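Long-range contacts in glycosyl hydrolase family 2, TIM barrel domain protein (Parabacteroides merdae ATCC 43184, PDB 6DXU), which probably hydrolyses beta-glucuronides as a gut-bacterial beta-glucuronidase of glycoside hydrolase family 2, built round a TIM barrel: residues K323-L327 and M582-T586; P482-A486 and I499-E503. One frame throughout, in Å; residues are numbered along the deposited sequence.

Contact 1 (K323-L327 and M582-T586); sequences KRLLL and MPWLT
Leu327 N donates to Thr586 O at 2.9 Å and 178°, the single backbone bond between 323-327 and 582-586, and it starts the parallel pairing by which the TIM barrel closes, strand 587-589 lying next to strand 323-331. The pairing runs on as a further backbone bond joins Leu327 to Thr588. The nearest alpha carbons are those of Leu326 and Thr586, 5.7 Å apart, and before that point the second segment folds into a type I turn, Met582 to Leu585, with Leu585 N bonded to Met582 O.

Arg324 reaches across to this turn. Its CG stands anti to the backbone N (chi1 -171°) and the chain bends at the next torsion, which brings the guanidinium in among the turn's carbonyls. Arg324 NH2 gives Leu585 O a 2.8 Å bond, straight at 170° and in both the guanidinium and the carbonyl planes; a second, weak bond goes from NH2 to Met582 O. One face of the group is covered by Leu326 CB, while Pro583 O lies over the opposite face toward its rim, too poorly angled to bond. An alanine here takes the guanidinium away from Leu585 O and Met582 O, and the turn would probably be held less firmly to the strand. Beside the arginine, Leu326 CD1 meets Leu585 CD2 at 3.9 Å, a small apolar touch. The hydroxyl of Thr586 turns elsewhere, to Phe510 O. Two waters extend the arginine's hold: one accepts from Arg324 NH1 and gives a weak bond to Met582 O, and the other accepts from Arg324 NE at 3.0 Å and lies 2.9 Å from Leu585 O.

Contact 2 (P482-A486 and I499-E503); sequences PSIWA and ISEQE
Apolar packing of a loop against a helix joins 482-486 to 499-503, with no hydrogen bond crossing between them. Both belong to the TIM barrel domain: the loop follows barrel strand 479-481, and helix 496-504 comes next in the chain, so the contact folds the connection back on the helix it leads into. Pro482, Ile484 and Ala486 all direct their beta carbons toward the helix, where Ile499 and Glu503, one turn apart and joined by the bond from Glu503 N to Ile499 O, receive them.

Ile484 is the central side chain. Its two branches divide the work: Ile484 CG2, anti to the backbone N, meets Ile499 CG2 at 3.9 Å, whereas Ile484 CD1, at the end of the other branch, lies 4.0 Å from Glu503 CG. The two isoleucines run alongside each other, pointing opposite ways, a side-by-side packing of branches. Ala486 CB adds a looser touch on Ile499 CD1, at 4.4 Å.

At the start of 482-486, Glu503 uses its aliphatic part against the proline ring, CB and CG both lying near Pro482 CG. A bend at chi2 (-68°) turns its carboxylate alongside the CB-CG edge of Pro482, while OE2 makes a salt bridge with Lys506. Ser500 OG bonds Tyr496 O within the helix. The other carboxylate oxygen, Glu503 OE1, rests 3.3 Å from Pro482 CB.

Contact 2 is nested in the chain between the two segments of contact 1: 323-327 comes first, then 482-486 and 499-503, and finally 582-586. Their centres lie 16 Å apart on the same side of the chain's centre, and both help build the TIM barrel. Contact 1 joins strand 323-331 to the loop entering strand 587-589, whereas contact 2 packs a local connection on its own helix. Helix 496-504 is their meeting ground: Trp584 CZ2 packs on Glu501 CG at 3.6 Å, and Met582 CE on Ser500 CB at 3.7 Å. The turn before strand 587-589 therefore touches the same helix that contact 2 uses, linking barrel closure to the helical layer.

Contact 1 (K323-L327 and M582-T586)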
ATOM      1  N   LYS D 323      20.687 -18.983 -50.423  1.00 28.07           N
ATOM      2  CA  LYS D 323      20.014 -20.029 -51.191  1.00 28.48           C
ATOM      3  C   LYS D 323      18.646 -20.329 -50.596  1.00 28.60           C
ATOM      4  O   LYS D 323      18.484 -20.344 -49.371  1.00 25.83           O
ATOM      5  CB  LYS D 323      20.861 -21.294 -51.227  1.00 33.19           C
ATOM      6  CG  LYS D 323      22.278 -21.036 -51.737  1.00 38.39           C
ATOM      7  CD  LYS D 323      23.166 -22.250 -51.575  1.00 47.07           C
ATOM      8  CE  LYS D 323      24.600 -21.950 -51.993  1.00 50.70           C
ATOM      9  NZ  LYS D 323      25.328 -23.221 -52.286  1.00 56.24           N
ATOM     10  N   ARG D 324      17.668 -20.576 -51.471  1.00 22.47           N
ATOM     11  CA  ARG D 324      16.314 -20.854 -51.018  1.00 27.88           C
ATOM     12  C   ARG D 324      16.302 -22.096 -50.137  1.00 28.18           C
ATOM     13  O   ARG D 324      16.890 -23.126 -50.482  1.00 23.09           O
ATOM     14  CB  ARG D 324      15.376 -21.049 -52.210  1.00 27.93           C
ATOM     15  CG  ARG D 324      13.904 -21.133 -51.833  1.00 25.30           C
ATOM     16  CD  ARG D 324      13.376 -22.558 -51.686  1.00 28.59           C
ATOM     17  NE  ARG D 324      11.968 -22.550 -51.273  1.00 27.49           N
ATOM     18  CZ  ARG D 324      11.038 -23.395 -51.718  1.00 32.18           C
ATOM     19  NH1 ARG D 324      11.349 -24.341 -52.600  1.00 26.29           N
ATOM     20  NH2 ARG D 324       9.791 -23.292 -51.281  1.00 27.55           N
ATOM     21  N   LEU D 325      15.637 -21.986 -48.987  1.00 24.22           N
ATOM     22  CA  LEU D 325      15.492 -23.092 -48.045  1.00 22.43           C
ATOM     23  C   LEU D 325      14.029 -23.220 -47.651  1.00 24.77           C
ATOM     24  O   LEU D 325      13.461 -22.298 -47.061  1.00 21.21           O
ATOM     25  CB  LEU D 325      16.373 -22.888 -46.804  1.00 23.78           C
ATOM     26  CG  LEU D 325      16.224 -23.968 -45.727  1.00 27.32           C
ATOM     27  CD1 LEU D 325      16.793 -25.314 -46.185  1.00 26.42           C
ATOM     28  CD2 LEU D 325      16.930 -23.506 -44.454  1.00 27.60           C
ATOM     29  N   LEU D 326      13.408 -24.338 -48.019  1.00 23.26           N
ATOM     30  CA  LEU D 326      12.053 -24.617 -47.564  1.00 26.33           C
ATOM     31  C   LEU D 326      12.096 -25.002 -46.094  1.00 21.92           C
ATOM     32  O   LEU D 326      12.755 -25.980 -45.730  1.00 24.00           O
ATOM     33  CB  LEU D 326      11.430 -25.737 -48.397  1.00 26.15           C
ATOM     34  CG  LEU D 326      10.010 -26.157 -47.993  1.00 35.28           C
ATOM     35  CD1 LEU D 326       9.050 -25.013 -48.190  1.00 29.43           C
ATOM     36  CD2 LEU D 326       9.567 -27.362 -48.815  1.00 37.19           C
ATOM     37  N   LEU D 327      11.422 -24.225 -45.246  1.00 20.83           N
ATOM     38  CA  LEU D 327      11.385 -24.528 -43.820  1.00 19.87           C
ATOM     39  C   LEU D 327      10.514 -25.760 -43.598  1.00 21.26           C
ATOM     40  O   LEU D 327       9.349 -25.790 -44.009  1.00 21.05           O
ATOM     41  CB  LEU D 327      10.857 -23.332 -43.019  1.00 17.52           C
ATOM     42  CG  LEU D 327      11.748 -22.090 -43.130  1.00 20.28           C
ATOM     43  CD1 LEU D 327      11.068 -20.881 -42.499  1.00 22.87           C
ATOM     44  CD2 LEU D 327      13.111 -22.330 -42.484  1.00 23.01           C
ATOM     45  N   MET D 582       5.568 -25.839 -54.591  1.00 25.59           N
ATOM     46  CA  MET D 582       5.227 -24.499 -54.119  1.00 25.61           C
ATOM     47  C   MET D 582       6.536 -23.740 -53.938  1.00 33.75           C
ATOM     48  O   MET D 582       7.015 -23.559 -52.806  1.00 28.70           O
ATOM     49  CB  MET D 582       4.420 -24.570 -52.823  1.00 28.26           C
ATOM     50  CG  MET D 582       3.078 -25.267 -53.004  1.00 26.89           C
ATOM     51  SD  MET D 582       2.298 -25.879 -51.485  1.00 27.64           S
ATOM     52  CE  MET D 582       1.697 -24.365 -50.727  1.00 24.73           C
ATOM     53  N   PRO D 583       7.155 -23.288 -55.033  1.00 32.97           N
ATOM     54  CA  PRO D 583       8.505 -22.713 -54.919  1.00 31.03           C
ATOM     55  C   PRO D 583       8.536 -21.373 -54.202  1.00 25.66           C
ATOM     56  O   PRO D 583       9.607 -20.974 -53.729  1.00 28.08           O
ATOM     57  CB  PRO D 583       8.963 -22.600 -56.385  1.00 33.57           C
ATOM     58  CG  PRO D 583       7.692 -22.456 -57.159  1.00 29.67           C
ATOM     59  CD  PRO D 583       6.654 -23.278 -56.422  1.00 31.31           C
ATOM     60  N   TRP D 584       7.400 -20.682 -54.099  1.00 24.94           N
ATOM     61  CA  TRP D 584       7.279 -19.392 -53.431  1.00 28.35           C
ATOM     62  C   TRP D 584       7.139 -19.513 -51.916  1.00 28.26           C
ATOM     63  O   TRP D 584       7.127 -18.486 -51.227  1.00 25.92           O
ATOM     64  CB  TRP D 584       6.051 -18.650 -53.976  1.00 23.59           C
ATOM     65  CG  TRP D 584       4.858 -19.554 -53.986  1.00 29.58           C
ATOM     66  CD1 TRP D 584       4.421 -20.327 -55.025  1.00 35.55           C
ATOM     67  CD2 TRP D 584       3.987 -19.837 -52.881  1.00 28.48           C
ATOM     68  NE1 TRP D 584       3.317 -21.051 -54.646  1.00 32.23           N
ATOM     69  CE2 TRP D 584       3.026 -20.769 -53.336  1.00 30.87           C
ATOM     70  CE3 TRP D 584       3.909 -19.373 -51.563  1.00 29.72           C
ATOM     71  CZ2 TRP D 584       2.009 -21.258 -52.516  1.00 26.51           C
ATOM     72  CZ3 TRP D 584       2.880 -19.864 -50.740  1.00 29.52           C
ATOM     73  CH2 TRP D 584       1.953 -20.796 -51.225  1.00 25.38           C
ATOM     74  N   LEU D 585       7.029 -20.734 -51.394  1.00 26.73           N
ATOM     75  CA  LEU D 585       6.660 -20.960 -50.005  1.00 24.87           C
ATOM     76  C   LEU D 585       7.875 -20.835 -49.095  1.00 21.34           C
ATOM     77  O   LEU D 585       8.893 -21.498 -49.309  1.00 23.61           O
ATOM     78  CB  LEU D 585       6.033 -22.347 -49.854  1.00 24.55           C
ATOM     79  CG  LEU D 585       5.686 -22.807 -48.445  1.00 27.13           C
ATOM     80  CD1 LEU D 585       4.594 -21.918 -47.828  1.00 24.91           C
ATOM     81  CD2 LEU D 585       5.259 -24.272 -48.485  1.00 26.27           C
ATOM     82  N   THR D 586       7.769 -19.974 -48.077  1.00 23.58           N
ATOM     83  CA  THR D 586       8.802 -19.944 -47.047  1.00 21.36           C
ATOM     84  C   THR D 586       8.921 -21.312 -46.392  1.00 20.60           C
ATOM     85  O   THR D 586      10.012 -21.890 -46.322  1.00 24.27           O
ATOM     86  CB  THR D 586       8.486 -18.884 -45.999  1.00 24.63           C
ATOM     87  OG1 THR D 586       7.146 -19.089 -45.524  1.00 21.79           O
ATOM     88  CG2 THR D 586       8.653 -17.450 -46.584  1.00 21.00           C
TER
HETATM   89  O   HOH W   1      11.670 -21.107 -48.710  1.00 19.75           O
HETATM   90  O   HOH W   2       9.021 -26.137 -53.157  1.00 31.57           O

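Contact 2 (P482-A486 and I499-E503)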
ATOM      1  N   PRO D 482      -1.456 -17.240 -40.856  1.00 22.91           N
ATOM      2  CA  PRO D 482      -2.888 -17.425 -40.617  1.00 21.31           C
ATOM      3  C   PRO D 482      -3.164 -18.789 -40.003  1.00 24.86           C
ATOM      4  O   PRO D 482      -2.229 -19.541 -39.706  1.00 22.18           O
ATOM      5  CB  PRO D 482      -3.485 -17.318 -42.025  1.00 23.35           C
ATOM      6  CG  PRO D 482      -2.417 -17.986 -42.870  1.00 27.60           C
ATOM      7  CD  PRO D 482      -1.086 -17.539 -42.250  1.00 23.89           C
ATOM      8  N   SER D 483      -4.440 -19.124 -39.839  1.00 23.83           N
ATOM      9  CA  SER D 483      -4.863 -20.449 -39.413  1.00 25.37           C
ATOM     10  C   SER D 483      -5.251 -21.257 -40.647  1.00 26.10           C
ATOM     11  O   SER D 483      -6.192 -20.890 -41.359  1.00 27.65           O
ATOM     12  CB  SER D 483      -6.038 -20.350 -38.438  1.00 28.55           C
ATOM     13  OG  SER D 483      -6.501 -21.634 -38.066  1.00 29.43           O
ATOM     14  N   ILE D 484      -4.520 -22.334 -40.915  1.00 20.33           N
ATOM     15  CA  ILE D 484      -4.800 -23.214 -42.050  1.00 23.29           C
ATOM     16  C   ILE D 484      -4.732 -24.645 -41.537  1.00 25.20           C
ATOM     17  O   ILE D 484      -3.642 -25.206 -41.379  1.00 26.46           O
ATOM     18  CB  ILE D 484      -3.838 -23.010 -43.225  1.00 27.65           C
ATOM     19  CG1 ILE D 484      -3.857 -21.557 -43.717  1.00 25.18           C
ATOM     20  CG2 ILE D 484      -4.211 -23.949 -44.379  1.00 25.07           C
ATOM     21  CD1 ILE D 484      -2.743 -21.290 -44.744  1.00 28.99           C
ATOM     22  N   TRP D 485      -5.894 -25.237 -41.277  1.00 26.61           N
ATOM     23  CA  TRP D 485      -5.977 -26.612 -40.803  1.00 27.96           C
ATOM     24  C   TRP D 485      -6.757 -27.465 -41.799  1.00 27.40           C
ATOM     25  O   TRP D 485      -7.776 -28.064 -41.439  1.00 29.42           O
ATOM     26  CB  TRP D 485      -6.641 -26.641 -39.422  1.00 29.15           C
ATOM     27  CG  TRP D 485      -5.739 -26.247 -38.293  1.00 22.43           C
ATOM     28  CD1 TRP D 485      -5.577 -25.000 -37.758  1.00 26.13           C
ATOM     29  CD2 TRP D 485      -4.893 -27.119 -37.542  1.00 24.05           C
ATOM     30  NE1 TRP D 485      -4.658 -25.043 -36.729  1.00 25.80           N
ATOM     31  CE2 TRP D 485      -4.233 -26.337 -36.573  1.00 25.99           C
ATOM     32  CE3 TRP D 485      -4.628 -28.492 -37.597  1.00 21.39           C
ATOM     33  CZ2 TRP D 485      -3.327 -26.881 -35.664  1.00 23.63           C
ATOM     34  CZ3 TRP D 485      -3.731 -29.031 -36.694  1.00 24.62           C
ATOM     35  CH2 TRP D 485      -3.088 -28.230 -35.744  1.00 23.89           C
ATOM     36  N   ALA D 486      -6.298 -27.505 -43.048  1.00 26.35           N
ATOM     37  CA  ALA D 486      -7.036 -28.175 -44.113  1.00 28.37           C
ATOM     38  C   ALA D 486      -7.151 -29.670 -43.836  1.00 28.59           C
ATOM     39  O   ALA D 486      -6.148 -30.352 -43.595  1.00 28.17           O
ATOM     40  CB  ALA D 486      -6.345 -27.950 -45.458  1.00 27.42           C
ATOM     41  N   ILE D 499      -5.533 -22.912 -50.568  1.00 27.20           N
ATOM     42  CA  ILE D 499      -5.700 -22.014 -49.428  1.00 33.03           C
ATOM     43  C   ILE D 499      -4.398 -21.276 -49.145  1.00 27.51           C
ATOM     44  O   ILE D 499      -4.399 -20.068 -48.874  1.00 26.20           O
ATOM     45  CB  ILE D 499      -6.201 -22.781 -48.188  1.00 27.18           C
ATOM     46  CG1 ILE D 499      -7.600 -23.345 -48.439  1.00 32.21           C
ATOM     47  CG2 ILE D 499      -6.237 -21.845 -46.965  1.00 27.66           C
ATOM     48  CD1 ILE D 499      -8.068 -24.320 -47.365  1.00 35.56           C
ATOM     49  N   SER D 500      -3.269 -21.992 -49.206  1.00 25.78           N
ATOM     50  CA  SER D 500      -1.968 -21.367 -48.977  1.00 26.36           C
ATOM     51  C   SER D 500      -1.670 -20.288 -50.019  1.00 30.36           C
ATOM     52  O   SER D 500      -1.156 -19.212 -49.681  1.00 25.33           O
ATOM     53  CB  SER D 500      -0.868 -22.432 -48.980  1.00 27.10           C
ATOM     54  OG  SER D 500      -1.048 -23.402 -47.951  1.00 27.00           O
ATOM     55  N   GLU D 501      -1.990 -20.554 -51.291  1.00 26.93           N
ATOM     56  CA  GLU D 501      -1.780 -19.555 -52.340  1.00 26.10           C
ATOM     57  C   GLU D 501      -2.589 -18.293 -52.068  1.00 29.14           C
ATOM     58  O   GLU D 501      -2.094 -17.170 -52.241  1.00 34.37           O
ATOM     59  CB  GLU D 501      -2.152 -20.141 -53.703  1.00 25.15           C
ATOM     60  CG  GLU D 501      -1.125 -21.124 -54.253  1.00 27.34           C
ATOM     61  CD  GLU D 501      -1.647 -21.896 -55.454  1.00 36.90           C
ATOM     62  OE1 GLU D 501      -2.879 -21.912 -55.674  1.00 37.49           O
ATOM     63  OE2 GLU D 501      -0.828 -22.517 -56.162  1.00 34.21           O
ATOM     64  N   GLN D 502      -3.846 -18.457 -51.666  1.00 28.62           N
ATOM     65  CA  GLN D 502      -4.674 -17.299 -51.347  1.00 29.22           C
ATOM     66  C   GLN D 502      -4.142 -16.555 -50.129  1.00 36.23           C
ATOM     67  O   GLN D 502      -4.164 -15.319 -50.091  1.00 28.18           O
ATOM     68  CB  GLN D 502      -6.119 -17.733 -51.119  1.00 30.24           C
ATOM     69  CG  GLN D 502      -6.781 -18.325 -52.349  1.00 31.81           C
ATOM     70  N   GLU D 503      -3.695 -17.288 -49.108  1.00 26.26           N
ATOM     71  CA  GLU D 503      -3.269 -16.639 -47.873  1.00 27.95           C
ATOM     72  C   GLU D 503      -1.947 -15.899 -48.033  1.00 28.89           C
ATOM     73  O   GLU D 503      -1.784 -14.804 -47.486  1.00 30.03           O
ATOM     74  CB  GLU D 503      -3.183 -17.669 -46.744  1.00 29.62           C
ATOM     75  CG  GLU D 503      -4.547 -18.098 -46.231  1.00 26.79           C
ATOM     76  CD  GLU D 503      -5.264 -16.948 -45.507  1.00 39.38           C
ATOM     77  OE1 GLU D 503      -4.578 -16.116 -44.868  1.00 34.65           O
ATOM     78  OE2 GLU D 503      -6.507 -16.865 -45.588  1.00 42.16           O
TER